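Local structure of phosphonomutase (Burkholderia cenocepacia J2315, 4MG4) at residues Gly15-Ser20 against Asp86-Val91; Gly25-Leu30 against Glu230-Gly235; Met110-Gly115 against Gln146-Ala151; Ala139-Ala144 against Ile157-Asp162; Ala179-Ala184 against Arg207-Ala212. The protein is a phosphonomutase-family protein that folds as a TIM barrel, eight parallel strands closed into a cylinder and ringed by helices. All blocks are in the same frame, centred on the assembly; numbering follows the deposited sequence. Where two conformers were deposited one is given.

Contact 1. Residues Gly15-Ser20 against Asp86-Val91; sequences GAIFRS and DLPVTV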
# COMPACT_ATOMS: atom_id res chain seq x y z
N GLY A 15 22.08 -12.52 -2.15
CA GLY A 15 21.72 -13.90 -1.82
C GLY A 15 22.63 -14.47 -0.73
O GLY A 15 22.15 -15.17 0.22
N ALA A 16 23.94 -14.25 -0.86
CA ALA A 16 24.91 -14.72 0.14
C ALA A 16 24.66 -14.07 1.51
O ALA A 16 24.71 -14.76 2.54
CB ALA A 16 26.36 -14.48 -0.32
N ILE A 17 24.38 -12.76 1.51
CA ILE A 17 24.10 -12.02 2.74
C ILE A 17 22.85 -12.64 3.40
O ILE A 17 22.85 -12.99 4.56
CB ILE A 17 23.90 -10.52 2.48
CG1 ILE A 17 25.22 -9.86 2.06
CG2 ILE A 17 23.29 -9.81 3.68
CD1 ILE A 17 25.12 -8.42 1.54
N PHE A 18 21.79 -12.77 2.62
CA PHE A 18 20.54 -13.36 3.13
C PHE A 18 20.74 -14.75 3.75
O PHE A 18 20.33 -15.02 4.86
CB PHE A 18 19.49 -13.39 2.02
CG PHE A 18 18.11 -13.79 2.49
CD1 PHE A 18 17.33 -12.91 3.27
CD2 PHE A 18 17.59 -14.99 2.16
CE1 PHE A 18 16.06 -13.26 3.64
CE2 PHE A 18 16.29 -15.35 2.52
CZ PHE A 18 15.52 -14.48 3.29
N ARG A 19 21.43 -15.62 3.03
CA ARG A 19 21.73 -16.96 3.55
C ARG A 19 22.49 -16.91 4.89
O ARG A 19 22.16 -17.65 5.84
CB ARG A 19 22.56 -17.71 2.49
CG ARG A 19 22.81 -19.16 2.85
CD ARG A 19 23.63 -19.89 1.80
NE ARG A 19 22.89 -19.90 0.55
CZ ARG A 19 21.89 -20.72 0.25
NH1 ARG A 19 21.49 -21.64 1.07
NH2 ARG A 19 21.26 -20.58 -0.92
N SER A 20 23.50 -16.04 4.95
CA SER A 20 24.36 -15.89 6.15
C SER A 20 23.63 -15.42 7.40
O SER A 20 24.09 -15.62 8.53
CB SER A 20 25.55 -14.98 5.83
OG SER A 20 25.20 -13.60 5.93
N ASP A 86 18.40 -1.42 -1.37
CA ASP A 86 19.58 -2.24 -1.63
C ASP A 86 19.60 -3.54 -0.80
O ASP A 86 20.56 -4.35 -0.87
CB ASP A 86 20.85 -1.41 -1.31
CG ASP A 86 21.04 -0.26 -2.28
OD1 ASP A 86 20.79 -0.49 -3.48
OD2 ASP A 86 21.41 0.86 -1.86
N LEU A 87 18.56 -3.77 -0.02
CA LEU A 87 18.51 -4.97 0.81
C LEU A 87 18.16 -6.22 0.02
O LEU A 87 17.47 -6.16 -1.01
CB LEU A 87 17.52 -4.84 1.97
CG LEU A 87 17.73 -3.70 3.01
CD1 LEU A 87 16.64 -3.68 4.04
CD2 LEU A 87 19.10 -3.93 3.69
N PRO A 88 18.62 -7.38 0.49
CA PRO A 88 18.12 -8.63 -0.06
C PRO A 88 16.61 -8.78 0.19
O PRO A 88 16.16 -8.49 1.29
CB PRO A 88 18.87 -9.72 0.73
CG PRO A 88 19.95 -9.00 1.45
CD PRO A 88 19.47 -7.62 1.66
N VAL A 89 15.90 -9.27 -0.84
CA VAL A 89 14.44 -9.40 -0.78
C VAL A 89 14.09 -10.86 -1.03
O VAL A 89 14.50 -11.41 -2.08
CB VAL A 89 13.71 -8.52 -1.83
CG1 VAL A 89 12.21 -8.78 -1.80
CG2 VAL A 89 14.03 -7.06 -1.56
N THR A 90 13.27 -11.43 -0.15
CA THR A 90 12.70 -12.77 -0.35
C THR A 90 11.22 -12.63 -0.62
O THR A 90 10.56 -11.71 -0.04
CB THR A 90 13.00 -13.68 0.85
OG1 THR A 90 12.57 -15.02 0.55
CG2 THR A 90 12.44 -13.14 2.14
N VAL A 91 10.68 -13.53 -1.45
CA VAL A 91 9.30 -13.41 -1.88
C VAL A 91 8.47 -14.61 -1.47
O VAL A 91 8.84 -15.76 -1.71
CB VAL A 91 9.21 -13.16 -3.41
CG1 VAL A 91 9.81 -14.29 -4.22
CG2 VAL A 91 7.76 -13.02 -3.84
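Phe18 carries most of this contact, reaching from the N-terminal helix to Pro88, just before strand 89-92, and to Thr90 within it. The close part is at the end of the ring: CZ lies 3.6 Å from Thr90 CG2, and Thr90 CB is as near to that same ring atom. Thr90 therefore presents its methyl branch and CB, and the side chains meet at roughly a right angle. Its chi1 of -173° places OG1 anti to the backbone N, and this hydroxyl is farther from the ring than the methyl, 4.1 Å from Phe18 CZ. At the root of the same phenylalanine, CB packs on Pro88 CB at 3.9 Å, so Pro88 lies beside the stem while Thr90 meets the far end.

The solvent side is looser. There, exposed Ile17 brings CG2 to 4.1 Å from Pro88 CG, the two side chains crossing at about a right angle. No hydrogen bond joins the segments. Within the helix, Ser20 OG donates to Ile17 O at 2.8 Å.

Phe18 also packs on Ile117 and Arg238 and meets His22 edge-to-face, while Arg19 forms salt bridges with Asp154 and Asp193. Since Ile117, Arg238, Asp154 and Asp193 lie at or just before the starts of strands, helix 11-20 covers the N-terminal end of the barrel; Val89 faces the other way, against helix 71-84.

Contact 2. Residues Gly25-Leu30 against Glu230-Gly235; sequences GQPLAL and ELAEYG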
# COMPACT_ATOMS: atom_id res chain seq x y z
N GLY A 25 19.84 -19.45 16.93
CA GLY A 25 20.17 -18.73 18.17
C GLY A 25 20.44 -17.25 18.01
O GLY A 25 20.50 -16.50 18.99
N GLN A 26 20.55 -16.78 16.77
CA GLN A 26 20.73 -15.37 16.47
C GLN A 26 19.85 -15.09 15.23
O GLN A 26 20.39 -14.77 14.17
CB GLN A 26 22.21 -15.14 16.17
CG GLN A 26 22.65 -13.72 15.91
CD GLN A 26 24.19 -13.65 15.82
OE1 GLN A 26 24.89 -14.19 16.71
NE2 GLN A 26 24.71 -13.07 14.74
N PRO A 27 18.54 -15.21 15.40
CA PRO A 27 17.68 -15.37 14.20
C PRO A 27 17.49 -14.09 13.40
O PRO A 27 17.43 -12.97 13.95
CB PRO A 27 16.31 -15.77 14.78
CG PRO A 27 16.35 -15.40 16.23
CD PRO A 27 17.79 -15.53 16.63
N LEU A 28 17.33 -14.30 12.10
CA LEU A 28 16.88 -13.30 11.23
C LEU A 28 15.43 -12.96 11.51
O LEU A 28 14.56 -13.80 11.36
CB LEU A 28 17.03 -13.85 9.81
CG LEU A 28 16.49 -12.96 8.68
CD1 LEU A 28 17.19 -11.60 8.72
CD2 LEU A 28 16.67 -13.58 7.33
N ALA A 29 15.14 -11.69 11.76
CA ALA A 29 13.76 -11.26 11.95
C ALA A 29 13.32 -10.46 10.71
O ALA A 29 13.98 -9.49 10.28
CB ALA A 29 13.66 -10.40 13.18
N LEU A 30 12.21 -10.87 10.15
CA LEU A 30 11.69 -10.29 8.89
C LEU A 30 10.33 -9.72 9.12
O LEU A 30 9.51 -10.33 9.77
CB LEU A 30 11.55 -11.34 7.75
CG LEU A 30 12.90 -11.86 7.24
CD1 LEU A 30 12.69 -12.99 6.23
CD2 LEU A 30 13.76 -10.74 6.69
N GLU A 230 13.13 -15.64 23.62
CA GLU A 230 12.83 -17.03 23.91
C GLU A 230 13.02 -17.90 22.68
O GLU A 230 13.67 -18.90 22.72
CB GLU A 230 11.39 -17.21 24.42
CG GLU A 230 11.27 -16.64 25.83
CD GLU A 230 9.89 -16.73 26.44
OE1 GLU A 230 8.94 -16.41 25.70
OE2 GLU A 230 9.78 -17.13 27.66
N LEU A 231 12.41 -17.49 21.58
CA LEU A 231 12.62 -18.23 20.32
C LEU A 231 14.10 -18.43 19.94
O LEU A 231 14.55 -19.56 19.58
CB LEU A 231 11.85 -17.54 19.20
CG LEU A 231 10.35 -17.58 19.35
CD1 LEU A 231 9.71 -16.77 18.23
CD2 LEU A 231 9.81 -19.01 19.36
N ALA A 232 14.91 -17.38 20.08
CA ALA A 232 16.34 -17.46 19.85
C ALA A 232 16.99 -18.52 20.74
O ALA A 232 17.78 -19.34 20.30
CB ALA A 232 17.04 -16.11 20.09
N GLU A 233 16.65 -18.51 22.04
CA GLU A 233 17.16 -19.48 22.95
C GLU A 233 16.75 -20.92 22.65
O GLU A 233 17.52 -21.83 22.96
CB GLU A 233 16.83 -19.06 24.43
CG GLU A 233 17.51 -19.92 25.49
CD GLU A 233 16.77 -21.17 25.96
OE1 GLU A 233 15.53 -21.14 26.13
OE2 GLU A 233 17.40 -22.18 26.12
N TYR A 234 15.60 -21.14 21.99
CA TYR A 234 15.19 -22.46 21.55
C TYR A 234 15.98 -22.94 20.35
O TYR A 234 15.86 -24.10 20.00
CB TYR A 234 13.68 -22.51 21.14
CG TYR A 234 12.68 -22.03 22.17
CD1 TYR A 234 12.99 -22.02 23.55
CD2 TYR A 234 11.46 -21.52 21.77
CE1 TYR A 234 12.06 -21.53 24.47
CE2 TYR A 234 10.54 -21.04 22.69
CZ TYR A 234 10.85 -21.05 24.03
OH TYR A 234 9.89 -20.53 24.93
N GLY A 235 16.72 -22.06 19.71
CA GLY A 235 17.58 -22.42 18.57
C GLY A 235 17.01 -22.07 17.19
O GLY A 235 17.52 -22.52 16.18
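Gly25 and Pro27 meet the last turn of helix 228-234 chiefly through Ala232, and the contacts fall into three kinds. The apolar one is side chain on side chain: Pro27 CD lies 3.6 Å from Ala232 CB, with Pro27 CG slightly farther at 4.0 Å, so the CD-CG side of the ring bears on the methyl.

The second kind is a CA-H...O contact. Gly25 CA is 3.3 Å from Ala232 O, and the angle of 166° at the hydrogen makes it nearly straight. The same carbonyl takes a backbone hydrogen bond from Gly235 N, so two donors converge on one oxygen at the helix end. That end is a Schellman motif: Gly235 has positive phi (102°), and its N also makes a weak bond to Leu231 O. Gly25 likewise has a positive phi, 89°, and both are positions whose backbone angles suit a residue without a side chain.

Third come approaches of the backbone. Gly25 O lies 3.7 Å from the methyl carbon Ala232 CB, and Gly25 N is 3.9 Å from Gly235 C. Gly25 pairs by backbone hydrogen bonding with the next residue, Val236; farther along, Leu28 and Leu30 bond to strand 238-240, a pairing of the first and eighth strands that closes the TIM barrel. Inside the helix, Tyr234 folds its ring back over Glu230 O, which stands 3.2 Å above the ring plane and over its centre. Leu231 and Tyr234 also pack against helix 203-212, both touching Ile206.

Contact 3. Residues Met110-Gly115 against Gln146-Ala151; sequences MSIRAG and QAADRA
Ile112 meets Ala148 and Ala151, and it carries the whole of the direct contact from the 110-115 side. Along the second segment, Ala147 comes first: its CB is directed at the other helix, but it packs on Ala105 and Ile108, earlier in helix 101-113, rather than on residues 110-115.

Next is Ala148, whose CA is nearest that of Ile112 at 7.6 Å. The isoleucine's CD1 bridges the gap, lying 3.7 Å from Ala148 CA and 4.0 Å from Ala148 CB, so the methyl rests on the helix backbone as much as on the side chain. A chi2 of 166° extends the longer branch and carries CD1 across. Asp149 is turned outward and forms a salt bridge with Arg145 in its own helix.

At Ala151, the last residue of the segment, the second branch of Ile112 is used: CG2 lies 4.2 Å from Ala151 CB. Thus the two branches of one side chain address positions three residues apart, about one helical turn.

Around this point Val153 and Tyr155 also touch Ile112, and Tyr155 touches Ala148. Helix 101-113 itself ends in a Schellman motif at Gly115. No hydrogen bond crosses between the segments and only 110 Å² is buried, which implies that two neighbouring barrel helices are held here by modest apolar packing, without directional bonds.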
# COMPACT_ATOMS: atom_id res chain seq x y z
N MET A 110 10.98 -16.85 -12.67
CA MET A 110 10.48 -15.48 -12.78
C MET A 110 10.80 -14.62 -11.55
O MET A 110 11.09 -13.44 -11.68
CB MET A 110 9.00 -15.49 -13.10
CG MET A 110 8.81 -16.23 -14.39
SD MET A 110 9.08 -15.14 -15.80
CE MET A 110 10.68 -14.56 -16.18
N SER A 111 10.76 -15.22 -10.35
CA SER A 111 11.09 -14.48 -9.14
C SER A 111 12.52 -14.00 -9.18
O SER A 111 12.83 -12.92 -8.71
CB SER A 111 10.79 -15.29 -7.87
OG SER A 111 11.81 -16.27 -7.64
N ILE A 112 13.41 -14.81 -9.75
CA ILE A 112 14.83 -14.50 -9.85
C ILE A 112 15.03 -13.36 -10.85
O ILE A 112 15.78 -12.39 -10.58
CB ILE A 112 15.62 -15.77 -10.25
CG1 ILE A 112 15.66 -16.74 -9.04
CG2 ILE A 112 17.01 -15.40 -10.65
CD1 ILE A 112 16.09 -18.14 -9.35
N ARG A 113 14.33 -13.46 -11.99
CA ARG A 113 14.33 -12.40 -13.01
C ARG A 113 13.82 -11.06 -12.43
O ARG A 113 14.36 -9.98 -12.79
CB ARG A 113 13.52 -12.82 -14.24
CG ARG A 113 14.21 -13.96 -14.91
CD ARG A 113 13.29 -14.64 -15.89
NE ARG A 113 13.89 -15.84 -16.43
CZ ARG A 113 13.28 -16.99 -16.66
NH1 ARG A 113 11.98 -17.18 -16.49
NH2 ARG A 113 14.04 -18.00 -17.12
N ALA A 114 12.86 -11.13 -11.51
CA ALA A 114 12.30 -9.97 -10.79
C ALA A 114 13.24 -9.41 -9.69
O ALA A 114 13.03 -8.31 -9.23
CB ALA A 114 10.94 -10.34 -10.21
N GLY A 115 14.28 -10.16 -9.34
CA GLY A 115 15.35 -9.74 -8.47
C GLY A 115 15.27 -10.24 -7.04
O GLY A 115 16.05 -9.77 -6.17
N GLN A 146 16.25 -26.64 -9.02
CA GLN A 146 16.85 -26.77 -10.34
C GLN A 146 16.79 -25.47 -11.13
O GLN A 146 17.79 -25.10 -11.79
CB GLN A 146 16.26 -27.98 -11.07
CG GLN A 146 16.76 -28.13 -12.48
CD GLN A 146 16.15 -29.34 -13.15
OE1 GLN A 146 14.92 -29.42 -13.35
NE2 GLN A 146 16.99 -30.31 -13.46
N ALA A 147 15.66 -24.76 -11.07
CA ALA A 147 15.51 -23.50 -11.72
C ALA A 147 16.52 -22.48 -11.18
O ALA A 147 17.15 -21.74 -11.92
CB ALA A 147 14.08 -22.99 -11.57
N ALA A 148 16.64 -22.42 -9.85
CA ALA A 148 17.63 -21.51 -9.26
C ALA A 148 19.07 -21.88 -9.64
O ALA A 148 19.88 -21.00 -9.89
CB ALA A 148 17.47 -21.49 -7.74
N ASP A 149 19.37 -23.17 -9.66
CA ASP A 149 20.71 -23.66 -9.97
C ASP A 149 21.05 -23.35 -11.42
O ASP A 149 22.14 -22.87 -11.71
CB ASP A 149 20.81 -25.15 -9.70
CG ASP A 149 20.85 -25.49 -8.22
OD1 ASP A 149 20.88 -24.61 -7.33
OD2 ASP A 149 20.85 -26.69 -7.92
N ARG A 150 20.07 -23.52 -12.31
CA ARG A 150 20.27 -23.15 -13.74
C ARG A 150 20.52 -21.65 -13.96
O ARG A 150 21.32 -21.27 -14.84
CB ARG A 150 19.06 -23.54 -14.55
CG ARG A 150 18.96 -25.02 -14.78
CD ARG A 150 17.93 -25.28 -15.87
NE ARG A 150 16.58 -24.84 -15.47
CZ ARG A 150 15.60 -25.66 -15.07
NH1 ARG A 150 15.79 -26.97 -15.05
NH2 ARG A 150 14.42 -25.17 -14.75
N ALA A 151 19.88 -20.80 -13.15
CA ALA A 151 20.12 -19.37 -13.16
C ALA A 151 21.51 -18.96 -12.61
O ALA A 151 21.92 -17.81 -12.77
CB ALA A 151 19.01 -18.65 -12.39

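Contact 4. Residues Ala139-Ala144 against Ile157-Asp162; sequences ARIAAA and INARTD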
# COMPACT_ATOMS: atom_id res chain seq x y z
N ALA A 139 8.83 -32.74 -4.92
CA ALA A 139 9.09 -32.59 -6.32
C ALA A 139 9.01 -31.12 -6.80
O ALA A 139 9.77 -30.72 -7.70
CB ALA A 139 8.14 -33.47 -7.13
N ARG A 140 8.09 -30.37 -6.19
CA ARG A 140 7.94 -28.92 -6.49
C ARG A 140 9.19 -28.19 -5.96
O ARG A 140 9.76 -27.34 -6.66
CB ARG A 140 6.63 -28.42 -5.93
CG ARG A 140 5.41 -29.14 -6.51
CD ARG A 140 4.13 -28.94 -5.74
NE ARG A 140 3.61 -27.61 -5.88
CZ ARG A 140 2.86 -27.18 -6.90
NH1 ARG A 140 2.56 -27.97 -7.92
NH2 ARG A 140 2.42 -25.92 -6.87
N ILE A 141 9.67 -28.56 -4.78
CA ILE A 141 10.91 -27.96 -4.23
C ILE A 141 12.09 -28.28 -5.14
O ILE A 141 12.93 -27.45 -5.46
CB ILE A 141 11.17 -28.45 -2.80
CG1 ILE A 141 10.14 -27.80 -1.87
CG2 ILE A 141 12.58 -28.11 -2.35
CD1 ILE A 141 9.95 -28.56 -0.61
N ALA A 142 12.16 -29.52 -5.60
CA ALA A 142 13.28 -29.91 -6.46
C ALA A 142 13.28 -29.17 -7.76
O ALA A 142 14.34 -28.74 -8.23
CB ALA A 142 13.25 -31.42 -6.69
N ALA A 143 12.11 -28.97 -8.34
CA ALA A 143 12.01 -28.18 -9.60
C ALA A 143 12.46 -26.71 -9.37
O ALA A 143 13.14 -26.10 -10.21
CB ALA A 143 10.58 -28.24 -10.12
N ALA A 144 12.08 -26.15 -8.23
CA ALA A 144 12.49 -24.81 -7.82
C ALA A 144 14.03 -24.73 -7.68
O ALA A 144 14.66 -23.78 -8.09
CB ALA A 144 11.78 -24.41 -6.51
N ILE A 157 15.59 -21.18 -0.74
CA ILE A 157 14.24 -21.78 -0.77
C ILE A 157 13.85 -22.14 0.65
O ILE A 157 14.40 -23.06 1.24
CB ILE A 157 14.16 -23.03 -1.71
CG1 ILE A 157 14.50 -22.60 -3.15
CG2 ILE A 157 12.78 -23.64 -1.66
CD1 ILE A 157 14.66 -23.78 -4.10
N ASN A 158 12.92 -21.36 1.19
CA ASN A 158 12.41 -21.59 2.54
C ASN A 158 11.13 -22.41 2.35
O ASN A 158 10.13 -21.91 1.90
CB ASN A 158 12.12 -20.25 3.21
CG ASN A 158 11.92 -20.35 4.71
OD1 ASN A 158 12.55 -21.15 5.39
ND2 ASN A 158 11.10 -19.44 5.25
N ALA A 159 11.17 -23.71 2.67
CA ALA A 159 10.05 -24.63 2.45
C ALA A 159 9.12 -24.54 3.63
O ALA A 159 9.50 -24.86 4.76
CB ALA A 159 10.53 -26.10 2.28
N ARG A 160 7.91 -24.03 3.37
CA ARG A 160 6.88 -23.91 4.37
C ARG A 160 6.07 -25.18 4.41
O ARG A 160 5.64 -25.70 3.38
CB ARG A 160 5.96 -22.77 3.96
CG ARG A 160 4.78 -22.66 4.89
CD ARG A 160 3.96 -21.40 4.63
NE ARG A 160 2.68 -21.50 5.29
CZ ARG A 160 1.91 -20.45 5.63
NH1 ARG A 160 2.32 -19.21 5.42
NH2 ARG A 160 0.73 -20.67 6.23
N THR A 161 5.91 -25.72 5.60
CA THR A 161 5.02 -26.87 5.80
C THR A 161 3.85 -26.45 6.65
O THR A 161 4.03 -25.73 7.64
CB THR A 161 5.71 -28.13 6.38
OG1 THR A 161 4.75 -29.18 6.41
CG2 THR A 161 6.29 -27.94 7.75
N ASP A 162 2.65 -26.85 6.23
CA ASP A 162 1.45 -26.49 6.96
C ASP A 162 0.95 -27.52 7.96
O ASP A 162 -0.18 -27.41 8.43
CB ASP A 162 0.38 -26.11 5.96
CG ASP A 162 0.59 -24.74 5.36
OD1 ASP A 162 1.32 -23.90 5.91
OD2 ASP A 162 -0.01 -24.48 4.31
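Beside Ala159, which packs on Ile141, Arg160 carries the principal flat group, its guanidinium directed away from the helix. At its edge lies Asp162 OD1, 2.8 Å from Arg160 NE and in the guanidinium plane. The bond is fairly straight, 166° at the hydrogen, and uses the syn lone pair of OD1; Arg160 NH2 adds a weaker, bent bond to the same oxygen. This salt bridge helps to fix the rotation of the guanidinium, which also makes a cation-pi contact with Phe165, while Asp162 OD2 bonds to Ser124 OG. Asn158 ND2 bonds to the side-chain oxygens of Asn120 and Asn218, on two other strands, consistent with a place inside the barrel.

Toward the helix everything is apolar. Ile141 CD1 meets Ala159 CB at 3.8 Å, methyl to methyl, and its chi2 of 158° swings the branch end closer than its CB direction alone would suggest. From the strand, Ile157 answers in kind: CG1 is anti to the carbonyl carbon and CD1 stretches out to lie 3.8 Å from Ala144 CB, touching Ala144 C as well. All four residues are buried. Ala144 also touches Ile108 of the neighbouring helix 101-113, and Tyr187 of the next helix touches both Ile141 and Ala159.

Helix 139-144 and strand 157-160 run antiparallel at 169°, their axes 10.3 Å apart. This is the helix-on-strand packing of a beta-alpha-beta unit, here strand 118-122, helix 134-150 and strand 156-160, as repeated round a TIM barrel.

Contact 5. Residues Ala179-Ala184 against Arg207-Ala212; sequences ATLARA and RALTAA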
# COMPACT_ATOMS: atom_id res chain seq x y z
N ALA A 179 5.72 -35.82 11.92
CA ALA A 179 5.28 -35.64 10.53
C ALA A 179 5.99 -34.45 9.91
O ALA A 179 6.35 -34.46 8.73
CB ALA A 179 3.80 -35.43 10.45
N THR A 180 6.12 -33.39 10.72
CA THR A 180 6.83 -32.18 10.30
C THR A 180 8.30 -32.51 9.96
O THR A 180 8.80 -32.09 8.89
CB THR A 180 6.70 -31.08 11.36
OG1 THR A 180 5.32 -30.77 11.48
CG2 THR A 180 7.51 -29.83 10.97
N LEU A 181 8.97 -33.24 10.83
CA LEU A 181 10.36 -33.64 10.60
C LEU A 181 10.52 -34.58 9.37
O LEU A 181 11.48 -34.44 8.64
CB LEU A 181 10.97 -34.27 11.87
CG LEU A 181 11.31 -33.24 12.96
CD1 LEU A 181 11.50 -34.00 14.26
CD2 LEU A 181 12.51 -32.38 12.64
N ALA A 182 9.58 -35.48 9.14
CA ALA A 182 9.65 -36.34 7.94
C ALA A 182 9.54 -35.48 6.68
O ALA A 182 10.25 -35.70 5.70
CB ALA A 182 8.57 -37.40 7.96
N ARG A 183 8.64 -34.48 6.71
CA ARG A 183 8.57 -33.53 5.58
C ARG A 183 9.86 -32.74 5.44
O ARG A 183 10.37 -32.60 4.32
CB ARG A 183 7.35 -32.64 5.69
CG ARG A 183 6.11 -33.36 5.31
CD ARG A 183 4.86 -32.50 5.48
NE ARG A 183 3.66 -33.30 5.17
CZ ARG A 183 3.10 -33.45 3.97
NH1 ARG A 183 3.57 -32.86 2.90
NH2 ARG A 183 2.00 -34.22 3.85
N ALA A 184 10.40 -32.27 6.56
CA ALA A 184 11.63 -31.49 6.54
C ALA A 184 12.79 -32.27 5.92
O ALA A 184 13.55 -31.74 5.09
CB ALA A 184 11.99 -31.05 7.93
N ARG A 207 11.79 -26.62 20.52
CA ARG A 207 13.12 -27.13 20.88
C ARG A 207 13.43 -28.44 20.19
O ARG A 207 14.54 -28.67 19.69
CB ARG A 207 13.22 -27.32 22.39
CG ARG A 207 13.27 -26.03 23.19
CD ARG A 207 13.50 -26.42 24.65
NE ARG A 207 13.38 -25.28 25.56
CZ ARG A 207 14.31 -24.36 25.82
NH1 ARG A 207 15.45 -24.34 25.15
NH2 ARG A 207 14.04 -23.41 26.67
N ALA A 208 12.45 -29.34 20.19
CA ALA A 208 12.61 -30.63 19.55
C ALA A 208 12.84 -30.52 18.05
O ALA A 208 13.67 -31.22 17.46
CB ALA A 208 11.42 -31.54 19.82
N LEU A 209 12.11 -29.56 17.47
CA LEU A 209 12.24 -29.26 16.05
C LEU A 209 13.61 -28.74 15.68
O LEU A 209 14.19 -29.20 14.71
CB LEU A 209 11.17 -28.24 15.66
CG LEU A 209 11.15 -27.85 14.20
CD1 LEU A 209 10.91 -29.01 13.25
CD2 LEU A 209 10.10 -26.74 14.00
N THR A 210 14.09 -27.74 16.40
CA THR A 210 15.38 -27.17 16.07
C THR A 210 16.53 -28.18 16.34
O THR A 210 17.52 -28.16 15.61
CB THR A 210 15.64 -25.86 16.84
OG1 THR A 210 15.72 -26.13 18.25
CG2 THR A 210 14.60 -24.76 16.57
N ALA A 211 16.36 -29.05 17.34
CA ALA A 211 17.36 -30.12 17.64
C ALA A 211 17.48 -31.13 16.49
O ALA A 211 18.59 -31.57 16.17
CB ALA A 211 17.00 -30.84 18.92
N ALA A 212 16.35 -31.47 15.86
CA ALA A 212 16.29 -32.53 14.85
C ALA A 212 16.24 -32.06 13.41
O ALA A 212 16.48 -32.87 12.51
CB ALA A 212 15.09 -33.44 15.13
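Leu181 and Leu209 have the nearest CA atoms of the two segments, 7.2 Å apart. The axes of 179-184 and 207-212 approach to 10.7 Å and point in nearly the same direction, with a signed crossing angle of -26°.

Leu181 supplies the largest share of the interface and works as a fork. Both its methyls, CD1 and CD2, lie 3.7 Å from Ala212 CB, so the small alanine at the end of helix 203-212 sits against the end of the branched side chain. Leu181 CD2 also touches Leu209 CD1 at 3.8 Å, the two leucines lying obliquely to one another.

Helices 174-190 and 203-212 are consecutive in the outer ring of the TIM barrel, separated in the chain by strand 194-196, and a similar direction is what that topology produces. Leu209 reaches both this neighbour and the strands: it also touches Leu177, Leu195 and Val217. Its CG stands anti to the backbone N (chi1 -178°), bringing CD1 toward the other helix, where it is 4.2 Å from Thr180 CG2 as well.

Thr180 offers only its methyl here, meeting Leu209 at about a right angle. Its chi1 of -62° keeps OG1 beside the backbone N, and that hydroxyl is hydrogen-bonded one turn back to Leu176 O, while Val163 and Phe164 pack on the same residue.

How the contacts relate
The five contacts are spread round one barrel. Contacts 1 and 2 share interior packing, Phe18 CE1 lying 3.8 Å from Leu28 CD2. Contact 1 touches contact 3 through Val91 CG1 and Ser111 CB, 3.9 Å apart. Contacts 3 and 4 use successive parts of helix 134-150, with centres about 14 Å apart. Contact 4 meets contact 5 where Thr161 CG2 and Thr180 CG2 approach to 3.9 Å. The circuit closes between contacts 5 and 2 with polar bonds: a salt bridge of 2.8 Å from Arg207 NH2 to Glu233 OE1, and a probable hydrogen bond between Thr210 OG1 and Tyr234 O. Contacts 3 and 5 are remote, their centres about 28 Å apart.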